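Local coordinates for protein probable N-glycosylase/DNA lyase (Thermotoga maritima, PDB 3N0U) that is a helical protein, probably an N-glycosylase/DNA lyase of the 8-oxoguanine DNA glycosylase family in the helix-hairpin-helix clan, modelled here with a bound sodium ion, at residues L54-L59 with G67-Q72; I106-K111 with N134-G139. One frame throughout, in Å; residues are numbered along the deposited sequence.

Contact 1 of 2, residues L54-L59 with G67-Q72; sequences LSFCVL and GGIRAQ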
loop_
_atom_site.group_PDB
_atom_site.type_symbol
_atom_site.label_atom_id
_atom_site.label_comp_id
_atom_site.label_asym_id
_atom_site.label_seq_id
_atom_site.Cartn_x
_atom_site.Cartn_y
_atom_site.Cartn_z
ATOM N N LEU A 54 -6.147 -6.893 1.939
ATOM C CA LEU A 54 -5.184 -7.530 1.061
ATOM C C LEU A 54 -5.693 -7.491 -0.387
ATOM O O LEU A 54 -4.926 -7.229 -1.316
ATOM C CB LEU A 54 -4.921 -8.978 1.508
ATOM C CG LEU A 54 -3.862 -9.697 0.699
ATOM C CD1 LEU A 54 -2.474 -9.070 0.928
ATOM C CD2 LEU A 54 -3.864 -11.172 1.075
ATOM N N SER A 55 -6.988 -7.727 -0.572
ATOM C CA SER A 55 -7.597 -7.670 -1.910
ATOM C C SER A 55 -7.560 -6.271 -2.524
ATOM O O SER A 55 -7.300 -6.123 -3.733
ATOM C CB SER A 55 -9.023 -8.213 -1.875
ATOM O OG SER A 55 -9.015 -9.558 -1.390
ATOM N N PHE A 56 -7.756 -5.249 -1.694
ATOM C CA PHE A 56 -7.615 -3.869 -2.135
ATOM C C PHE A 56 -6.213 -3.682 -2.707
ATOM O O PHE A 56 -6.029 -3.072 -3.755
ATOM C CB PHE A 56 -7.872 -2.898 -0.973
ATOM C CG PHE A 56 -7.438 -1.484 -1.248
ATOM C CD1 PHE A 56 -8.272 -0.610 -1.917
ATOM C CD2 PHE A 56 -6.205 -1.023 -0.820
ATOM C CE1 PHE A 56 -7.876 0.691 -2.172
ATOM C CE2 PHE A 56 -5.810 0.275 -1.073
ATOM C CZ PHE A 56 -6.650 1.133 -1.758
ATOM N N CYS A 57 -5.214 -4.232 -2.032
ATOM C CA CYS A 57 -3.848 -4.059 -2.491
ATOM C C CYS A 57 -3.559 -4.832 -3.791
ATOM O O CYS A 57 -2.801 -4.372 -4.643
ATOM C CB CYS A 57 -2.859 -4.424 -1.380
ATOM S SG CYS A 57 -2.970 -3.307 0.037
ATOM N N VAL A 58 -4.194 -5.977 -3.965
ATOM C CA VAL A 58 -4.105 -6.700 -5.233
ATOM C C VAL A 58 -4.657 -5.818 -6.366
ATOM O O VAL A 58 -4.077 -5.724 -7.452
ATOM C CB VAL A 58 -4.887 -8.029 -5.166
ATOM C CG1 VAL A 58 -5.027 -8.654 -6.534
ATOM C CG2 VAL A 58 -4.216 -9.003 -4.203
ATOM N N LEU A 59 -5.776 -5.166 -6.101
ATOM C CA LEU A 59 -6.462 -4.396 -7.146
ATOM C C LEU A 59 -5.788 -3.088 -7.485
ATOM O O LEU A 59 -5.943 -2.590 -8.605
ATOM C CB LEU A 59 -7.898 -4.083 -6.740
ATOM C CG LEU A 59 -8.789 -5.302 -6.533
ATOM C CD1 LEU A 59 -10.163 -4.855 -6.066
ATOM C CD2 LEU A 59 -8.895 -6.165 -7.777
ATOM N N GLY A 67 -10.089 3.814 -7.517
ATOM C CA GLY A 67 -10.682 2.613 -8.078
ATOM C C GLY A 67 -10.766 1.510 -7.051
ATOM O O GLY A 67 -11.786 0.829 -6.939
ATOM N N GLY A 68 -9.691 1.313 -6.297
ATOM C CA GLY A 68 -9.702 0.235 -5.333
ATOM C C GLY A 68 -10.729 0.458 -4.241
ATOM O O GLY A 68 -11.345 -0.478 -3.750
ATOM N N ILE A 69 -10.869 1.708 -3.818
ATOM C CA ILE A 69 -11.814 2.070 -2.773
ATOM C C ILE A 69 -13.235 1.783 -3.267
ATOM O O ILE A 69 -14.064 1.217 -2.548
ATOM C CB ILE A 69 -11.637 3.558 -2.390
ATOM C CG1 ILE A 69 -10.356 3.719 -1.569
ATOM C CG2 ILE A 69 -12.799 4.038 -1.569
ATOM C CD1 ILE A 69 -9.852 5.171 -1.442
ATOM N N ARG A 70 -13.509 2.150 -4.515
ATOM C CA ARG A 70 -14.803 1.865 -5.116
ATOM C C ARG A 70 -15.061 0.347 -5.230
ATOM O O ARG A 70 -16.161 -0.127 -4.956
ATOM C CB ARG A 70 -14.896 2.518 -6.493
ATOM C CG ARG A 70 -16.224 2.275 -7.165
ATOM C CD ARG A 70 -16.261 2.843 -8.572
ATOM N NE ARG A 70 -17.603 2.713 -9.128
ATOM C CZ ARG A 70 -17.889 2.774 -10.424
ATOM N NH1 ARG A 70 -16.921 2.943 -11.318
ATOM N NH2 ARG A 70 -19.150 2.654 -10.822
ATOM N N ALA A 71 -14.042 -0.412 -5.603
ATOM C CA ALA A 71 -14.197 -1.852 -5.716
ATOM C C ALA A 71 -14.493 -2.450 -4.346
ATOM O O ALA A 71 -15.362 -3.285 -4.202
ATOM C CB ALA A 71 -12.951 -2.496 -6.318
ATOM N N GLN A 72 -13.751 -2.016 -3.340
ATOM C CA GLN A 72 -13.935 -2.520 -1.991
ATOM C C GLN A 72 -15.353 -2.222 -1.489
ATOM O O GLN A 72 -16.005 -3.087 -0.895
ATOM C CB GLN A 72 -12.877 -1.921 -1.067
ATOM C CG GLN A 72 -12.682 -2.633 0.221
ATOM C CD GLN A 72 -11.434 -2.155 0.940
ATOM O OE1 GLN A 72 -10.952 -1.053 0.700
ATOM N NE2 GLN A 72 -10.905 -2.981 1.820
#

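Contact 2 of 2, residues I106-K111 with N134-G139; sequences IVENRK and NAKGIG. With NA (sodium ion), chain D.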
loop_
_atom_site.group_PDB
_atom_site.type_symbol
_atom_site.label_atom_id
_atom_site.label_comp_id
_atom_site.label_asym_id
_atom_site.label_seq_id
_atom_site.Cartn_x
_atom_site.Cartn_y
_atom_site.Cartn_z
ATOM N N ILE A 106 -7.090 -13.140 -6.155
ATOM C CA ILE A 106 -7.852 -13.009 -4.910
ATOM C C ILE A 106 -8.374 -14.388 -4.478
ATOM O O ILE A 106 -8.271 -14.777 -3.290
ATOM C CB ILE A 106 -8.975 -11.960 -5.053
ATOM C CG1 ILE A 106 -8.336 -10.577 -5.146
ATOM C CG2 ILE A 106 -9.946 -12.003 -3.877
ATOM C CD1 ILE A 106 -9.256 -9.505 -5.716
ATOM N N VAL A 107 -8.953 -15.124 -5.414
ATOM C CA VAL A 107 -9.480 -16.441 -5.087
ATOM C C VAL A 107 -8.349 -17.332 -4.536
ATOM O O VAL A 107 -8.518 -18.036 -3.519
ATOM C CB VAL A 107 -10.156 -17.099 -6.299
ATOM C CG1 VAL A 107 -10.505 -18.538 -5.982
ATOM C CG2 VAL A 107 -11.431 -16.353 -6.661
ATOM N N GLU A 108 -7.193 -17.307 -5.196
ATOM C CA GLU A 108 -6.058 -18.123 -4.765
ATOM C C GLU A 108 -5.595 -17.733 -3.369
ATOM O O GLU A 108 -5.191 -18.579 -2.570
ATOM C CB GLU A 108 -4.891 -18.000 -5.742
ATOM C CG GLU A 108 -5.129 -18.598 -7.100
ATOM C CD GLU A 108 -3.964 -18.327 -8.056
ATOM O OE1 GLU A 108 -3.849 -17.187 -8.567
ATOM O OE2 GLU A 108 -3.151 -19.250 -8.274
ATOM N N ASN A 109 -5.666 -16.447 -3.067
ATOM C CA ASN A 109 -5.186 -15.943 -1.785
ATOM C C ASN A 109 -6.063 -16.353 -0.614
ATOM O O ASN A 109 -5.694 -16.143 0.545
ATOM C CB ASN A 109 -5.066 -14.422 -1.839
ATOM C CG ASN A 109 -3.883 -13.983 -2.619
ATOM O OD1 ASN A 109 -2.975 -14.762 -2.853
ATOM N ND2 ASN A 109 -3.877 -12.732 -3.040
ATOM N N ARG A 110 -7.232 -16.913 -0.896
ATOM C CA ARG A 110 -8.108 -17.324 0.191
ATOM C C ARG A 110 -7.434 -18.382 1.064
ATOM O O ARG A 110 -7.819 -18.593 2.212
ATOM C CB ARG A 110 -9.473 -17.782 -0.342
ATOM C CG ARG A 110 -10.230 -16.650 -0.977
ATOM C CD ARG A 110 -11.454 -17.125 -1.718
ATOM N NE ARG A 110 -12.161 -16.011 -2.335
ATOM C CZ ARG A 110 -13.153 -16.132 -3.205
ATOM N NH1 ARG A 110 -13.560 -17.335 -3.605
ATOM N NH2 ARG A 110 -13.747 -15.032 -3.671
ATOM N N LYS A 111 -6.407 -19.023 0.526
ATOM C CA LYS A 111 -5.606 -19.957 1.313
ATOM C C LYS A 111 -5.006 -19.288 2.560
ATOM O O LYS A 111 -4.613 -19.979 3.505
ATOM C CB LYS A 111 -4.457 -20.535 0.469
ATOM C CG LYS A 111 -3.400 -19.503 0.123
ATOM C CD LYS A 111 -2.293 -20.044 -0.776
ATOM C CE LYS A 111 -1.325 -18.910 -1.137
ATOM N NZ LYS A 111 -0.191 -19.373 -1.986
ATOM N N ASN A 134 4.171 -15.681 -1.104
ATOM C CA ASN A 134 3.006 -16.551 -0.977
ATOM C C ASN A 134 1.668 -15.977 -1.423
ATOM O O ASN A 134 0.734 -16.724 -1.700
ATOM C CB ASN A 134 2.916 -17.042 0.465
ATOM C CG ASN A 134 4.051 -17.960 0.811
ATOM O OD1 ASN A 134 4.954 -17.608 1.574
ATOM N ND2 ASN A 134 4.023 -19.148 0.241
ATOM N N ALA A 135 1.565 -14.656 -1.476
ATOM C CA ALA A 135 0.304 -14.034 -1.872
ATOM C C ALA A 135 0.341 -13.639 -3.330
ATOM O O ALA A 135 1.193 -12.874 -3.732
ATOM C CB ALA A 135 0.023 -12.813 -1.005
ATOM N N LYS A 136 -0.608 -14.129 -4.116
ATOM C CA LYS A 136 -0.685 -13.817 -5.543
ATOM C C LYS A 136 -1.066 -12.368 -5.770
ATOM O O LYS A 136 -1.899 -11.822 -5.058
ATOM C CB LYS A 136 -1.733 -14.729 -6.192
ATOM C CG LYS A 136 -1.441 -16.213 -5.989
ATOM C CD LYS A 136 -0.103 -16.568 -6.601
ATOM C CE LYS A 136 0.126 -18.067 -6.614
ATOM N NZ LYS A 136 1.469 -18.395 -7.164
ATOM N N GLY A 137 -0.444 -11.755 -6.771
ATOM C CA GLY A 137 -0.688 -10.370 -7.095
ATOM C C GLY A 137 -0.108 -9.391 -6.093
ATOM O O GLY A 137 -0.437 -8.203 -6.124
ATOM N N ILE A 138 0.751 -9.889 -5.209
ATOM C CA ILE A 138 1.358 -9.071 -4.181
ATOM C C ILE A 138 2.885 -9.173 -4.242
ATOM O O ILE A 138 3.459 -10.201 -3.878
ATOM C CB ILE A 138 0.918 -9.536 -2.780
ATOM C CG1 ILE A 138 -0.593 -9.372 -2.606
ATOM C CG2 ILE A 138 1.705 -8.800 -1.676
ATOM C CD1 ILE A 138 -1.084 -7.936 -2.541
ATOM N N GLY A 139 3.537 -8.123 -4.716
ATOM C CA GLY A 139 4.987 -8.032 -4.683
ATOM C C GLY A 139 5.482 -7.167 -3.533
ATOM O O GLY A 139 4.759 -6.911 -2.569
HETATM NA NA NA D . 3.472 -12.600 -4.082
HETATM O O HOH W 1 3.382 -11.778 -6.463
HETATM O O HOH W 2 3.569 -15.098 -4.966
#

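Contact 1 of 2, residues L54-L59 with G67-Q72
Phe56 lays the rim of its ring against the backbone of Gly68, with CE1 3.5 Å from Gly68 C. Gly68 O and Ile69 N both lie at the ring edge, in its plane, so the phenyl ring meets the peptide unit with its edge. Glycine suits this place because Gly68 has no side chain to stand between the two helices, and the ring edge can lie directly on its backbone; the CA atoms of Phe56 and Gly68 come within 5.6 Å. With CG anti to the backbone N (chi1 166°), the ring is carried across to helix 65-75. Ile69 sets off away from helix 47-59, yet its CG1 still reaches Phe56 CE1 at 4.0 Å. On the next turn the extended chain of Gln72 crosses Phe56 at about a right angle, its amide plane nearly parallel to the ring plane (14° apart) and OE1 3.8 Å from Phe56 CD1. That amide is gripped at both ends: OE1 accepts from Lys219, which also makes a cation-pi contact with Phe56, and NE2 donates to Glu53. Leu59 closes the interface, its CD1 meeting the small methyl CB of Ala71 at 3.7 Å. The two short helical segments run at 137° to one another, steeply inclined but closer to antiparallel. Close packing of ring, peptide and methyl groups joins them, and Gln72 adds a polar tie, since Glu53 shares a helix with Phe56.

Contact 2 of 2, residues I106-K111 with N134-G139
Asn109 uses both ends of its side-chain amide on one residue, Lys136. Its OD1 accepts from Lys136 N at 2.8 Å, on a lone pair in the carbonyl plane though with a bent N-H...O angle of 143°, while ND2 donates to Lys136 O at 3.0 Å along a straighter path (164°). Asparagine fits here because its short amide can pair with the N-H and C=O of a single residue, as a neighbouring strand would; with chi1 at -75° the CG sits beside the backbone N, and the amide is brought up to the loop. Lys111 adds a third bond, NZ to Asn134 O at 2.8 Å, its chain fully extended beyond CG to bridge the gap; its positive charge would probably be favoured at the C-terminal end of helix 124-134. Between that helix and helix 140-148, residues Ala135 to Ile138 form a type II turn, with Gly137 taking the positive phi; this is the hairpin of a helix-hairpin-helix element, the motif that names the clan. Ala135 O and Ile138 O bind the sodium ion at 2.3 and 2.4 Å, Val132 O and two waters completing the site; the Asn109 bonds engage Lys136, the turn residue after the sodium ligand Ala135. Farther out, Glu108 and Lys136 pass obliquely, Lys136 CG lying 3.7 Å from Glu108 OE1. Their charged ends, Glu108 OE2 and Lys136 NZ, stay 4.8 Å apart, so any attraction acts without direct contact. The methyl CB of Ala135 lies 4.0 Å from Asn109 OD1, beside the amide's bond to Lys136 N.

How the contacts relate
Contact 1 is buried and pairs two helices close in sequence, 47-59 and 65-75, mainly through apolar groups and a glycine backbone, with one glutamine amide. Contact 2 lies nearer the surface, its centre about 15 Å from the centre of the chain against 10 Å for contact 1, and joins the end of helix 99-109 to the hairpin loop through amide, carbonyl and ammonium groups. The contacts share no segment, but they meet: helix 47-59 turns another side to contact 2, where Ser55 packs on Ile106 and Leu54 and Val58 on Ile138. This helix thus stands between helix 65-75 and the sodium-binding loop, with centres of the two contacts about 13 Å apart.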